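Local coordinates for protein ubiquitin-conjugating enzyme E2, putative (Trypanosoma cruzi, PDB 4DS2) that probably acts as an E2 ubiquitin-conjugating enzyme, carrying activated ubiquitin or a related modifier as a thioester in its active site and passing it toward substrates, at residues 77-88 and 114-123; 56-64 and 128-136. One frame throughout, in Å; residues are numbered along the deposited sequence.

Contact 1. Residues 77-88 and 114-123; sequences FSDDYPHEPPTV and WTPDQHASDV
This is a proline-aromatic contact between the Tyr-Pro-X-X-Pro-Pro loop of the E2 fold, Tyr81 to Pro86, and the stretch from Trp114 into the start of helix 120-132. The Trp114 indole is its centre. Pro85 lies flat over one face, with CB 3.6 Å from the centroid of the six-membered ring and 17° off the normal, a CH-pi contact; the opposite face has the backbone N of Pro116 toward its rim. At the indole edge NE1 donates to Pro82 O (2.7 Å, N-H...O 141°), which lies in the ring plane and accepts nearly along its C=O axis. A longer, weak bond runs from Trp114 NE1 to His83 O at 3.4 Å. The peptide before Pro82 is cis, and Pro82 CB sits over one face of the Tyr81 ring while Phe77 CE2 covers the other. With CG anti to the backbone N (chi1 -171°), that side chain crosses Trp114 at about a right angle, Tyr81 CE1 4.0 Å from Trp114 CH2, and brings the hydroxyl to the helix start. There Tyr81 OH and Ala120 N share Asp16 OD2 of helix 11-27 as hydrogen-bond partner, which probably fixes both. Beside it, Phe77 CZ touches Ala120 CB at 3.9 Å, and Pro86 CG touches Val123 CG1 at 4.1 Å. Helix 11-27 also sends Arg12 to the carbonyls of Pro116 and Gln118, Val110 of helix 108-111 packs on Pro85 and Val123, and Pro86 and Val88 rest on strand 70-76.

Contact 2. Residues 56-64 and 128-136; sequences VKAPADSVY and LDRVFSQYK
Ala58 CB lies over one face of the Phe132 ring, 3.5 Å from its centroid, a CH-pi contact, while Val56 CG1 approaches the ring edge, 4.4 Å from Phe132 CE2. Tyr64 brings CG to Phe132 CD1 at 3.6 Å, the rings oblique with planes at 39°, and then presents its own edge to the face of Tyr135 in a T-shaped pair, planes at 88° and centroids 5.7 Å apart. Around the rim of Tyr135 lie the backbone of Phe132 and Ser133 and a water. The three rings form an aromatic cluster where, in this E2 fold, the C-terminal end of helix 120-132 packs against strand 51-57 and the loop that follows it. Tyr135 CG stands between its backbone N and carbonyl carbon (chi1 53°), which turns the ring toward Tyr64. One turn back along the helix from Phe132, Leu128 CD2 reaches Val56 CG1 of the strand end at 3.8 Å. Pro59, in the loop after the strand, crosses to Phe132 itself, its CD 3.8 Å from Phe132 CB. The loop turns back on itself through a hydrogen bond from Ser62 N to Pro59 O. At the helix terminus Asp129 O accepts from both Ser133 N and Gln134 N. Tyr71 of strand 70-76 meets Phe132, and Phe158 of helix 155-162 packs on Tyr64 and Tyr135. The Tyr64 hydroxyl, also hydrogen-bonded to Tyr95 O, takes a bond from a water 2.7 Å from Tyr64 OH, and that same water donates to Val131 O at 3.0 Å.

From the N terminus the chain passes helix 11-27 and the first two strands, and residues 56-64 leave strand 51-57 to begin the outer loop, which contact 2 closes on residues 128-136 after 63 intervening residues. Nested inside it, residues 77-88 lead from strand 70-76 into strand 87-90, and contact 1 closes a shorter loop of 25 residues on 114-123; in E2 enzymes that loop carries the catalytic cysteine. Both contacts use helix 120-132 and reach the same sheet, contact 1 at the start of the helix and contact 2 at its end. Their centres lie 22 Å apart on opposite sides of the chain's centre, and they do not touch.

Contact 1. Residues 77-88 and 114-123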
loop_
_atom_site.group_PDB
_atom_site.type_symbol
_atom_site.label_atom_id
_atom_site.label_comp_id
_atom_site.label_asym_id
_atom_site.label_seq_id
_atom_site.Cartn_x
_atom_site.Cartn_y
_atom_site.Cartn_z
ATOM N N PHE A 77 8.419 -4.206 -9.217
ATOM C CA PHE A 77 8.130 -5.416 -9.955
ATOM C C PHE A 77 9.385 -6.232 -10.235
ATOM O O PHE A 77 10.515 -5.744 -10.047
ATOM C CB PHE A 77 7.498 -5.078 -11.284
ATOM C CG PHE A 77 6.122 -4.516 -11.170
ATOM C CD1 PHE A 77 5.936 -3.182 -10.823
ATOM C CD2 PHE A 77 5.022 -5.296 -11.435
ATOM C CE1 PHE A 77 4.661 -2.637 -10.751
ATOM C CE2 PHE A 77 3.737 -4.769 -11.353
ATOM C CZ PHE A 77 3.557 -3.430 -11.037
ATOM N N SER A 78 9.171 -7.471 -10.684
ATOM C CA SER A 78 10.233 -8.315 -11.212
ATOM C C SER A 78 9.961 -8.723 -12.658
ATOM O O SER A 78 8.899 -8.459 -13.239
ATOM C CB SER A 78 10.439 -9.567 -10.356
ATOM O OG SER A 78 9.488 -10.556 -10.705
ATOM N N ASP A 79 10.966 -9.361 -13.236
ATOM C CA ASP A 79 10.892 -9.825 -14.614
ATOM C C ASP A 79 9.862 -10.912 -14.755
ATOM O O ASP A 79 9.419 -11.166 -15.861
ATOM C CB ASP A 79 12.235 -10.370 -15.100
ATOM C CG ASP A 79 13.335 -9.349 -14.985
ATOM O OD1 ASP A 79 13.864 -9.183 -13.853
ATOM O OD2 ASP A 79 13.651 -8.697 -16.012
ATOM N N ASP A 80 9.472 -11.529 -13.644
ATOM C CA ASP A 80 8.492 -12.615 -13.648
ATOM C C ASP A 80 6.994 -12.220 -13.412
ATOM O O ASP A 80 6.110 -13.082 -13.421
ATOM C CB ASP A 80 8.941 -13.663 -12.631
ATOM C CG ASP A 80 8.474 -15.053 -12.978
ATOM O OD1 ASP A 80 8.028 -15.241 -14.121
ATOM O OD2 ASP A 80 8.550 -15.954 -12.109
ATOM N N TYR A 81 6.696 -10.945 -13.232
ATOM C CA TYR A 81 5.302 -10.525 -13.197
ATOM C C TYR A 81 4.589 -11.007 -14.482
ATOM O O TYR A 81 5.125 -10.811 -15.573
ATOM C CB TYR A 81 5.212 -8.997 -13.049
ATOM C CG TYR A 81 3.835 -8.468 -12.792
ATOM C CD1 TYR A 81 3.329 -8.428 -11.527
ATOM C CD2 TYR A 81 3.036 -8.022 -13.843
ATOM C CE1 TYR A 81 2.050 -7.961 -11.297
ATOM C CE2 TYR A 81 1.756 -7.544 -13.626
ATOM C CZ TYR A 81 1.266 -7.509 -12.345
ATOM O OH TYR A 81 -0.005 -7.033 -12.061
ATOM N N PRO A 82 3.365 -11.587 -14.360
ATOM C CA PRO A 82 2.429 -11.616 -13.204
ATOM C C PRO A 82 2.501 -12.834 -12.276
ATOM O O PRO A 82 1.809 -12.875 -11.273
ATOM C CB PRO A 82 1.057 -11.606 -13.895
ATOM C CG PRO A 82 1.295 -12.320 -15.202
ATOM C CD PRO A 82 2.761 -12.257 -15.529
ATOM N N HIS A 83 3.337 -13.804 -12.600
ATOM C CA HIS A 83 3.562 -14.982 -11.740
ATOM C C HIS A 83 3.830 -14.620 -10.316
ATOM O O HIS A 83 3.146 -15.129 -9.446
ATOM C CB HIS A 83 4.652 -15.845 -12.331
ATOM C CG HIS A 83 4.417 -16.143 -13.797
ATOM N ND1 HIS A 83 3.449 -16.990 -14.212
ATOM C CD2 HIS A 83 4.993 -15.611 -14.956
ATOM C CE1 HIS A 83 3.447 -17.053 -15.566
ATOM N NE2 HIS A 83 4.393 -16.216 -16.022
ATOM N N GLU A 84 4.737 -13.673 -10.044
ATOM C CA GLU A 84 4.807 -13.067 -8.682
ATOM C C GLU A 84 4.406 -11.616 -8.701
ATOM O O GLU A 84 4.854 -10.865 -9.562
ATOM C CB GLU A 84 6.185 -13.117 -7.999
ATOM C CG GLU A 84 6.701 -14.515 -7.771
ATOM C CD GLU A 84 7.227 -15.068 -9.065
ATOM O OE1 GLU A 84 7.979 -14.269 -9.667
ATOM O OE2 GLU A 84 6.874 -16.222 -9.488
ATOM N N PRO A 85 3.632 -11.203 -7.686
ATOM C CA PRO A 85 3.184 -9.850 -7.612
ATOM C C PRO A 85 4.299 -8.925 -7.146
ATOM O O PRO A 85 5.323 -9.390 -6.672
ATOM C CB PRO A 85 2.059 -9.924 -6.573
ATOM C CG PRO A 85 2.418 -11.040 -5.677
ATOM C CD PRO A 85 3.316 -11.954 -6.443
ATOM N N PRO A 86 4.097 -7.618 -7.288
ATOM C CA PRO A 86 5.090 -6.635 -6.873
ATOM C C PRO A 86 5.129 -6.463 -5.382
ATOM O O PRO A 86 4.212 -6.840 -4.691
ATOM C CB PRO A 86 4.540 -5.337 -7.445
ATOM C CG PRO A 86 3.073 -5.560 -7.426
ATOM C CD PRO A 86 2.911 -6.977 -7.865
ATOM N N THR A 87 6.167 -5.812 -4.915
ATOM C CA THR A 87 6.350 -5.507 -3.522
ATOM C C THR A 87 5.886 -4.081 -3.347
ATOM O O THR A 87 6.229 -3.199 -4.133
ATOM C CB THR A 87 7.841 -5.671 -3.142
ATOM O OG1 THR A 87 8.111 -7.061 -3.014
ATOM C CG2 THR A 87 8.207 -4.983 -1.826
ATOM N N VAL A 88 5.070 -3.855 -2.332
ATOM C CA VAL A 88 4.769 -2.484 -1.894
ATOM C C VAL A 88 5.652 -2.125 -0.680
ATOM O O VAL A 88 5.973 -3.003 0.153
ATOM C CB VAL A 88 3.266 -2.319 -1.621
ATOM C CG1 VAL A 88 2.882 -0.884 -1.254
ATOM C CG2 VAL A 88 2.485 -2.761 -2.866
ATOM N N TRP A 114 -2.654 -14.011 -3.910
ATOM C CA TRP A 114 -2.313 -13.658 -5.293
ATOM C C TRP A 114 -2.688 -14.761 -6.228
ATOM O O TRP A 114 -2.477 -15.923 -5.930
ATOM C CB TRP A 114 -0.820 -13.334 -5.400
ATOM C CG TRP A 114 -0.396 -12.955 -6.795
ATOM C CD1 TRP A 114 0.376 -13.706 -7.661
ATOM C CD2 TRP A 114 -0.757 -11.756 -7.547
ATOM N NE1 TRP A 114 0.536 -13.062 -8.845
ATOM C CE2 TRP A 114 -0.130 -11.896 -8.856
ATOM C CE3 TRP A 114 -1.504 -10.619 -7.277
ATOM C CZ2 TRP A 114 -0.244 -10.930 -9.835
ATOM C CZ3 TRP A 114 -1.621 -9.644 -8.280
ATOM C CH2 TRP A 114 -1.004 -9.805 -9.522
ATOM N N THR A 115 -3.302 -14.396 -7.338
ATOM C CA THR A 115 -3.445 -15.237 -8.514
ATOM C C THR A 115 -3.020 -14.361 -9.694
ATOM O O THR A 115 -3.279 -13.166 -9.686
ATOM C CB THR A 115 -4.909 -15.670 -8.704
ATOM O OG1 THR A 115 -5.757 -14.511 -8.816
ATOM C CG2 THR A 115 -5.379 -16.574 -7.539
ATOM N N PRO A 116 -2.346 -14.931 -10.704
ATOM C CA PRO A 116 -1.725 -14.146 -11.822
ATOM C C PRO A 116 -2.747 -13.355 -12.726
ATOM O O PRO A 116 -2.399 -12.463 -13.472
ATOM C CB PRO A 116 -0.989 -15.224 -12.628
ATOM C CG PRO A 116 -1.668 -16.516 -12.278
ATOM C CD PRO A 116 -2.138 -16.380 -10.856
ATOM N N ASP A 117 -3.981 -13.786 -12.651
ATOM C CA ASP A 117 -5.217 -13.163 -13.085
ATOM C C ASP A 117 -5.357 -11.642 -12.676
ATOM O O ASP A 117 -5.839 -10.786 -13.444
ATOM C CB ASP A 117 -6.272 -14.099 -12.385
ATOM C CG ASP A 117 -7.649 -13.891 -12.838
ATOM O OD1 ASP A 117 -7.958 -12.798 -13.331
ATOM O OD2 ASP A 117 -8.456 -14.815 -12.690
ATOM N N GLN A 118 -4.938 -11.336 -11.449
ATOM C CA GLN A 118 -5.191 -10.036 -10.822
ATOM C C GLN A 118 -4.227 -8.947 -11.273
ATOM O O GLN A 118 -3.170 -9.254 -11.825
ATOM C CB GLN A 118 -5.108 -10.159 -9.304
ATOM C CG GLN A 118 -6.256 -10.928 -8.674
ATOM C CD GLN A 118 -6.018 -11.235 -7.190
ATOM O OE1 GLN A 118 -5.670 -12.346 -6.848
ATOM N NE2 GLN A 118 -6.220 -10.258 -6.320
ATOM N N HIS A 119 -4.601 -7.692 -10.992
ATOM C CA HIS A 119 -3.932 -6.516 -11.515
ATOM C C HIS A 119 -3.174 -5.766 -10.446
ATOM O O HIS A 119 -3.526 -5.820 -9.276
ATOM C CB HIS A 119 -4.961 -5.592 -12.153
ATOM C CG HIS A 119 -5.560 -6.126 -13.436
ATOM N ND1 HIS A 119 -6.244 -7.281 -13.501
ATOM C CD2 HIS A 119 -5.542 -5.611 -14.737
ATOM C CE1 HIS A 119 -6.658 -7.496 -14.767
ATOM N NE2 HIS A 119 -6.225 -6.475 -15.527
ATOM N N ALA A 120 -2.104 -5.076 -10.839
ATOM C CA ALA A 120 -1.326 -4.215 -9.936
ATOM C C ALA A 120 -2.201 -3.322 -9.088
ATOM O O ALA A 120 -1.937 -3.167 -7.929
ATOM C CB ALA A 120 -0.356 -3.330 -10.723
ATOM N N SER A 121 -3.216 -2.718 -9.696
ATOM C CA SER A 121 -4.283 -1.999 -8.978
ATOM C C SER A 121 -4.847 -2.730 -7.770
ATOM O O SER A 121 -5.040 -2.137 -6.710
ATOM C CB SER A 121 -5.450 -1.784 -9.927
ATOM O OG SER A 121 -4.975 -1.233 -11.133
ATOM N N ASP A 122 -5.177 -4.009 -7.970
ATOM C CA ASP A 122 -5.789 -4.866 -6.924
ATOM C C ASP A 122 -4.827 -5.057 -5.755
ATOM O O ASP A 122 -5.207 -4.944 -4.610
ATOM C CB ASP A 122 -6.240 -6.200 -7.536
ATOM C CG ASP A 122 -7.297 -6.010 -8.672
ATOM O OD1 ASP A 122 -8.001 -4.978 -8.675
ATOM O OD2 ASP A 122 -7.419 -6.869 -9.584
ATOM N N VAL A 123 -3.556 -5.255 -6.067
ATOM C CA VAL A 123 -2.505 -5.358 -5.072
ATOM C C VAL A 123 -2.351 -4.068 -4.268
ATOM O O VAL A 123 -2.079 -4.083 -3.054
ATOM C CB VAL A 123 -1.139 -5.620 -5.757
ATOM C CG1 VAL A 123 -0.023 -5.613 -4.721
ATOM C CG2 VAL A 123 -1.173 -6.899 -6.595
#

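Contact 2. Residues 56-64 and 128-136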
loop_
_atom_site.group_PDB
_atom_site.type_symbol
_atom_site.label_atom_id
_atom_site.label_comp_id
_atom_site.label_asym_id
_atom_site.label_seq_id
_atom_site.Cartn_x
_atom_site.Cartn_y
_atom_site.Cartn_z
ATOM N N VAL A 56 -0.443 9.070 -2.182
ATOM C CA VAL A 56 -1.719 8.513 -1.716
ATOM C C VAL A 56 -2.223 9.333 -0.552
ATOM O O VAL A 56 -1.426 9.904 0.200
ATOM C CB VAL A 56 -1.550 7.034 -1.275
ATOM C CG1 VAL A 56 -2.823 6.499 -0.652
ATOM C CG2 VAL A 56 -1.121 6.147 -2.449
ATOM N N LYS A 57 -3.546 9.394 -0.408
ATOM C CA LYS A 57 -4.181 9.812 0.863
ATOM C C LYS A 57 -4.812 8.591 1.486
ATOM O O LYS A 57 -5.446 7.807 0.791
ATOM C CB LYS A 57 -5.258 10.865 0.625
ATOM C CG LYS A 57 -4.736 12.156 -0.007
ATOM C CD LYS A 57 -3.872 12.960 0.954
ATOM C CE LYS A 57 -2.972 13.927 0.203
ATOM N NZ LYS A 57 -3.735 15.037 -0.422
ATOM N N ALA A 58 -4.630 8.414 2.790
ATOM C CA ALA A 58 -5.457 7.452 3.528
ATOM C C ALA A 58 -6.915 7.951 3.599
ATOM O O ALA A 58 -7.180 9.143 3.357
ATOM C CB ALA A 58 -4.898 7.212 4.911
ATOM N N PRO A 59 -7.870 7.043 3.919
ATOM C CA PRO A 59 -9.283 7.414 4.090
ATOM C C PRO A 59 -9.479 8.466 5.198
ATOM O O PRO A 59 -8.803 8.390 6.229
ATOM C CB PRO A 59 -9.933 6.093 4.538
ATOM C CG PRO A 59 -8.993 5.017 4.146
ATOM C CD PRO A 59 -7.644 5.638 4.312
ATOM N N ALA A 60 -10.406 9.415 4.994
ATOM C CA ALA A 60 -10.812 10.384 6.048
ATOM C C ALA A 60 -11.345 9.629 7.286
ATOM O O ALA A 60 -11.137 10.038 8.436
ATOM C CB ALA A 60 -11.862 11.340 5.513
ATOM N N ASP A 61 -12.063 8.539 6.996
ATOM C CA ASP A 61 -12.376 7.403 7.908
ATOM C C ASP A 61 -11.340 7.036 8.986
ATOM O O ASP A 61 -11.724 6.738 10.103
ATOM C CB ASP A 61 -12.535 6.142 7.030
ATOM C CG ASP A 61 -13.736 5.308 7.381
ATOM O OD1 ASP A 61 -14.886 5.814 7.264
ATOM O OD2 ASP A 61 -13.511 4.117 7.705
ATOM N N SER A 62 -10.049 6.999 8.643
ATOM C CA SER A 62 -9.069 6.358 9.511
ATOM C C SER A 62 -8.159 7.314 10.305
ATOM O O SER A 62 -8.051 8.498 10.000
ATOM C CB SER A 62 -8.222 5.364 8.698
ATOM O OG SER A 62 -7.233 6.010 7.920
ATOM N N VAL A 63 -7.509 6.742 11.320
ATOM C CA VAL A 63 -6.481 7.396 12.143
ATOM C C VAL A 63 -5.415 8.094 11.313
ATOM O O VAL A 63 -4.904 9.164 11.694
ATOM C CB VAL A 63 -5.742 6.345 13.037
ATOM C CG1 VAL A 63 -6.030 6.578 14.517
ATOM C CG2 VAL A 63 -6.072 4.903 12.650
ATOM N N TYR A 64 -5.099 7.445 10.188
ATOM C CA TYR A 64 -4.028 7.810 9.227
ATOM C C TYR A 64 -4.361 8.892 8.185
ATOM O O TYR A 64 -3.453 9.462 7.570
ATOM C CB TYR A 64 -3.627 6.555 8.440
ATOM C CG TYR A 64 -3.035 5.457 9.308
ATOM C CD1 TYR A 64 -1.704 5.501 9.703
ATOM C CD2 TYR A 64 -3.810 4.397 9.749
ATOM C CE1 TYR A 64 -1.166 4.511 10.497
ATOM C CE2 TYR A 64 -3.274 3.406 10.547
ATOM C CZ TYR A 64 -1.954 3.468 10.917
ATOM O OH TYR A 64 -1.395 2.483 11.696
ATOM N N LEU A 128 -3.310 -0.841 0.873
ATOM C CA LEU A 128 -3.719 0.444 1.451
ATOM C C LEU A 128 -4.847 0.238 2.441
ATOM O O LEU A 128 -4.830 0.787 3.538
ATOM C CB LEU A 128 -4.161 1.405 0.370
ATOM C CG LEU A 128 -3.074 1.856 -0.617
ATOM C CD1 LEU A 128 -3.727 2.483 -1.851
ATOM C CD2 LEU A 128 -2.097 2.797 0.063
ATOM N N ASP A 129 -5.812 -0.578 2.044
ATOM C CA ASP A 129 -6.934 -0.913 2.886
ATOM C C ASP A 129 -6.509 -1.709 4.127
ATOM O O ASP A 129 -7.009 -1.500 5.248
ATOM C CB ASP A 129 -7.948 -1.731 2.084
ATOM C CG ASP A 129 -8.984 -2.388 2.972
ATOM O OD1 ASP A 129 -9.732 -1.648 3.688
ATOM O OD2 ASP A 129 -9.037 -3.641 2.963
ATOM N N ARG A 130 -5.632 -2.657 3.913
ATOM C CA ARG A 130 -5.180 -3.511 4.997
ATOM C C ARG A 130 -4.498 -2.695 6.082
ATOM O O ARG A 130 -4.760 -2.864 7.254
ATOM C CB ARG A 130 -4.261 -4.604 4.438
ATOM C CG ARG A 130 -3.571 -5.450 5.461
ATOM C CD ARG A 130 -4.532 -6.175 6.346
ATOM N NE ARG A 130 -3.778 -6.993 7.281
ATOM C CZ ARG A 130 -4.298 -7.575 8.360
ATOM N NH1 ARG A 130 -5.588 -7.429 8.653
ATOM N NH2 ARG A 130 -3.523 -8.317 9.149
ATOM N N VAL A 131 -3.617 -1.796 5.668
ATOM C CA VAL A 131 -2.802 -1.036 6.611
ATOM C C VAL A 131 -3.525 0.167 7.240
ATOM O O VAL A 131 -3.449 0.396 8.463
ATOM C CB VAL A 131 -1.519 -0.610 5.922
ATOM C CG1 VAL A 131 -0.710 0.346 6.809
ATOM C CG2 VAL A 131 -0.730 -1.877 5.587
ATOM N N PHE A 132 -4.247 0.919 6.411
ATOM C CA PHE A 132 -4.935 2.118 6.875
ATOM C C PHE A 132 -6.287 1.839 7.550
ATOM O O PHE A 132 -6.758 2.639 8.385
ATOM C CB PHE A 132 -5.148 3.065 5.681
ATOM C CG PHE A 132 -3.893 3.730 5.174
ATOM C CD1 PHE A 132 -2.795 3.976 6.014
ATOM C CD2 PHE A 132 -3.835 4.178 3.864
ATOM C CE1 PHE A 132 -1.675 4.617 5.554
ATOM C CE2 PHE A 132 -2.711 4.836 3.399
ATOM C CZ PHE A 132 -1.632 5.056 4.250
ATOM N N SER A 133 -6.921 0.730 7.144
ATOM C CA SER A 133 -8.311 0.446 7.502
ATOM C C SER A 133 -8.578 -0.878 8.190
ATOM O O SER A 133 -9.426 -0.915 9.060
ATOM C CB SER A 133 -9.201 0.602 6.288
ATOM O OG SER A 133 -9.467 1.978 6.125
ATOM N N GLN A 134 -7.879 -1.954 7.839
ATOM C CA GLN A 134 -8.181 -3.232 8.459
ATOM C C GLN A 134 -7.076 -3.681 9.386
ATOM O O GLN A 134 -6.907 -4.865 9.617
ATOM C CB GLN A 134 -8.453 -4.319 7.416
ATOM C CG GLN A 134 -9.505 -3.974 6.352
ATOM C CD GLN A 134 -10.929 -3.705 6.889
ATOM O OE1 GLN A 134 -11.265 -4.036 8.034
ATOM N NE2 GLN A 134 -11.788 -3.135 6.028
ATOM N N TYR A 135 -6.360 -2.752 9.971
ATOM C CA TYR A 135 -5.203 -3.114 10.784
ATOM C C TYR A 135 -5.535 -3.812 12.097
ATOM O O TYR A 135 -4.719 -4.654 12.558
ATOM C CB TYR A 135 -4.322 -1.894 11.086
ATOM C CG TYR A 135 -5.070 -0.732 11.692
ATOM C CD1 TYR A 135 -5.748 0.179 10.870
ATOM C CD2 TYR A 135 -5.116 -0.550 13.064
ATOM C CE1 TYR A 135 -6.447 1.240 11.403
ATOM C CE2 TYR A 135 -5.812 0.522 13.616
ATOM C CZ TYR A 135 -6.469 1.423 12.780
ATOM O OH TYR A 135 -7.148 2.504 13.300
ATOM N N LYS A 136 -6.692 -3.476 12.703
ATOM C CA LYS A 136 -7.119 -4.047 14.022
ATOM C C LYS A 136 -7.213 -5.563 14.045
ATOM O O LYS A 136 -7.007 -6.154 15.099
ATOM C CB LYS A 136 -8.461 -3.464 14.507
ATOM C CG LYS A 136 -8.403 -1.998 14.925
ATOM C CD LYS A 136 -9.572 -1.584 15.817
ATOM C CE LYS A 136 -9.772 -0.058 15.852
ATOM N NZ LYS A 136 -10.500 0.609 14.719
HETATM O O HOH W 1 -8.884 3.577 11.233
HETATM O O HOH W 2 -1.459 -0.033 10.623
#